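Local coordinates for protein aminotransferase, class III (Thermomicrobium roseum, PDB 6IO1) that probably catalyses pyridoxal-phosphate-dependent transamination as a thermostable, (S)-enantioselective omega-transaminase, at residues B[266-271]-B[423-428]. Residues are numbered along the deposited sequence; the frame is centred on the assembly and turned at random.
Sequences FGRTGT and VMAPPL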
ATOM      1  N   PHE B 266     -12.731  -6.225  13.217  1.00 15.80           N
ATOM      2  CA  PHE B 266     -12.849  -5.173  14.225  1.00 17.26           C
ATOM      3  C   PHE B 266     -14.291  -4.684  14.379  1.00 17.51           C
ATOM      4  O   PHE B 266     -14.575  -3.485  14.358  1.00 15.48           O
ATOM      5  CB  PHE B 266     -11.881  -4.027  13.923  1.00 15.11           C
ATOM      6  CG  PHE B 266     -10.441  -4.460  13.901  1.00 14.47           C
ATOM      7  CD1 PHE B 266      -9.699  -4.502  15.070  1.00 14.71           C
ATOM      8  CD2 PHE B 266      -9.837  -4.852  12.717  1.00 15.74           C
ATOM      9  CE1 PHE B 266      -8.379  -4.912  15.057  1.00 14.19           C
ATOM     10  CE2 PHE B 266      -8.517  -5.263  12.698  1.00 14.44           C
ATOM     11  CZ  PHE B 266      -7.788  -5.292  13.869  1.00 15.58           C
ATOM     12  N   GLY B 267     -15.207  -5.641  14.537  1.00 15.59           N
ATOM     13  CA  GLY B 267     -16.529  -5.387  15.075  1.00 14.91           C
ATOM     14  C   GLY B 267     -17.670  -5.168  14.101  1.00 15.18           C
ATOM     15  O   GLY B 267     -18.802  -4.974  14.557  1.00 17.05           O
ATOM     16  N   ARG B 268     -17.435  -5.201  12.787  1.00 15.80           N
ATOM     17  CA  ARG B 268     -18.500  -4.820  11.860  1.00 17.34           C
ATOM     18  C   ARG B 268     -19.650  -5.826  11.850  1.00 16.73           C
ATOM     19  O   ARG B 268     -20.815  -5.434  11.720  1.00 17.48           O
ATOM     20  CB  ARG B 268     -17.945  -4.630  10.448  1.00 15.75           C
ATOM     21  CG  ARG B 268     -18.987  -4.090   9.472  1.00 16.57           C
ATOM     22  CD  ARG B 268     -18.380  -3.224   8.377  1.00 17.40           C
ATOM     23  NE  ARG B 268     -17.835  -1.966   8.883  1.00 16.04           N
ATOM     24  CZ  ARG B 268     -18.561  -0.882   9.142  1.00 13.39           C
ATOM     25  NH1 ARG B 268     -19.874  -0.897   8.957  1.00 15.74           N
ATOM     26  NH2 ARG B 268     -17.973   0.218   9.594  1.00 15.13           N
ATOM     27  N   THR B 269     -19.359  -7.118  11.990  1.00 17.39           N
ATOM     28  CA  THR B 269     -20.384  -8.148  11.836  1.00 19.20           C
ATOM     29  C   THR B 269     -21.170  -8.432  13.112  1.00 21.01           C
ATOM     30  O   THR B 269     -22.092  -9.253  13.079  1.00 20.40           O
ATOM     31  CB  THR B 269     -19.760  -9.454  11.335  1.00 18.59           C
ATOM     32  OG1 THR B 269     -18.916 -10.006  12.355  1.00 21.36           O
ATOM     33  CG2 THR B 269     -18.943  -9.212  10.077  1.00 19.50           C
ATOM     34  N   GLY B 270     -20.841  -7.781  14.222  1.00 18.89           N
ATOM     35  CA  GLY B 270     -21.461  -8.061  15.502  1.00 20.13           C
ATOM     36  C   GLY B 270     -20.564  -8.809  16.460  1.00 21.72           C
ATOM     37  O   GLY B 270     -20.912  -8.946  17.640  1.00 22.70           O
ATOM     38  N   THR B 271     -19.424  -9.299  15.983  1.00 19.94           N
ATOM     39  CA  THR B 271     -18.351  -9.828  16.808  1.00 19.54           C
ATOM     40  C   THR B 271     -17.080  -9.095  16.412  1.00 18.70           C
ATOM     41  O   THR B 271     -17.042  -8.393  15.399  1.00 19.72           O
ATOM     42  CB  THR B 271     -18.167 -11.341  16.629  1.00 22.52           C
ATOM     43  OG1 THR B 271     -17.919 -11.629  15.249  1.00 20.79           O
ATOM     44  CG2 THR B 271     -19.408 -12.094  17.088  1.00 24.95           C
ATOM     45  N   VAL B 423     -25.506   0.129  -1.023  1.00 17.74           N
ATOM     46  CA  VAL B 423     -24.683  -0.608  -0.018  1.00 18.00           C
ATOM     47  C   VAL B 423     -24.431   0.330   1.166  1.00 17.37           C
ATOM     48  O   VAL B 423     -23.973   1.465   0.931  1.00 17.55           O
ATOM     49  CB  VAL B 423     -23.358  -1.101  -0.634  1.00 18.93           C
ATOM     50  CG1 VAL B 423     -22.542  -1.909   0.363  1.00 18.77           C
ATOM     51  CG2 VAL B 423     -23.593  -1.899  -1.907  1.00 18.03           C
ATOM     52  N   MET B 424     -24.712  -0.137   2.385  1.00 17.77           N
ATOM     53  CA  MET B 424     -24.531   0.708   3.595  1.00 16.99           C
ATOM     54  C   MET B 424     -23.569   0.040   4.584  1.00 17.26           C
ATOM     55  O   MET B 424     -23.776  -1.146   4.909  1.00 19.52           O
ATOM     56  CB  MET B 424     -25.876   0.941   4.287  1.00 17.33           C
ATOM     57  CG  MET B 424     -26.823   1.813   3.485  1.00 20.06           C
ATOM     58  SD  MET B 424     -28.550   1.586   3.975  1.00 22.84           S
ATOM     59  CE  MET B 424     -28.880  -0.029   3.273  1.00 21.10           C
ATOM     60  N   ALA B 425     -22.568   0.796   5.045  1.00 15.64           N
ATOM     61  CA  ALA B 425     -21.607   0.334   6.050  1.00 15.43           C
ATOM     62  C   ALA B 425     -21.372   1.454   7.055  1.00 15.64           C
ATOM     63  O   ALA B 425     -20.289   2.043   7.111  1.00 15.26           O
ATOM     64  CB  ALA B 425     -20.296  -0.100   5.391  1.00 16.28           C
ATOM     65  N   PRO B 426     -22.379   1.776   7.898  1.00 14.95           N
ATOM     66  CA  PRO B 426     -22.284   2.889   8.855  1.00 15.29           C
ATOM     67  C   PRO B 426     -21.314   2.665  10.026  1.00 14.74           C
ATOM     68  O   PRO B 426     -20.970   1.530  10.298  1.00 14.39           O
ATOM     69  CB  PRO B 426     -23.718   3.026   9.385  1.00 15.84           C
ATOM     70  CG  PRO B 426     -24.294   1.636   9.244  1.00 17.56           C
ATOM     71  CD  PRO B 426     -23.669   1.087   7.977  1.00 16.47           C
ATOM     72  N   PRO B 427     -20.859   3.740  10.712  1.00 13.80           N
ATOM     73  CA  PRO B 427     -19.936   3.618  11.846  1.00 14.88           C
ATOM     74  C   PRO B 427     -20.577   2.774  12.957  1.00 15.57           C
ATOM     75  O   PRO B 427     -21.762   2.915  13.200  1.00 15.72           O
ATOM     76  CB  PRO B 427     -19.754   5.065  12.329  1.00 16.17           C
ATOM     77  CG  PRO B 427     -20.090   5.904  11.118  1.00 13.86           C
ATOM     78  CD  PRO B 427     -21.191   5.136  10.418  1.00 14.75           C
ATOM     79  N   LEU B 428     -19.768   1.935  13.610  1.00 16.10           N
ATOM     80  CA  LEU B 428     -20.266   1.011  14.625  1.00 16.61           C
ATOM     81  C   LEU B 428     -20.991   1.712  15.768  1.00 18.26           C
ATOM     82  O   LEU B 428     -21.665   1.036  16.553  1.00 19.69           O
ATOM     83  CB  LEU B 428     -19.115   0.174  15.191  1.00 16.08           C
ATOM     84  CG  LEU B 428     -18.180  -0.557  14.222  1.00 15.53           C
ATOM     85  CD1 LEU B 428     -17.322  -1.565  14.976  1.00 17.62           C
ATOM     86  CD2 LEU B 428     -18.947  -1.243  13.102  1.00 16.25           C
TER
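Arg268 reaches across to the backbone carbonyl of Pro426 and grips it with both terminal nitrogens. NH1 gives the stronger hydrogen bond, 3.0 Å to Pro426 O at an N-H...O angle of 154°, while NH2 adds a weak one to the same oxygen. Proline lacks an N-H but still offers this acceptor, and arginine is long and rich in donors: NH2 also bonds Asn64 OD1, which helps fix the group's rotation. Bends at chi2 and chi3 turn the guanidinium edge toward Pro426 O. Leu428 CD2 lies over one face, offset toward the rim and 3.9 Å from NH2; Ala425 CB sits on the opposite side, displaced toward NH1, 3.7 Å away. Both are apolar methyls that compete for no donor. Leu428 CD1 packs 3.4 Å from Phe266 O and against the carbonyl carbon of Gly267, whose positive phi (96°) suits glycine. Leu428 O accepts from Asn349 ND2, and Arg268 bonds Leu378 through its backbone. With Arg268 about 10 Å from the bound PMP, outside its direct shell, the contact joins the loop after strand 256-260 of the large-domain sheet to that after strand 421-424 of the small-domain sheet, as in fold-type I enzymes, among helices 58-61 and 346-361 and strand 379-384.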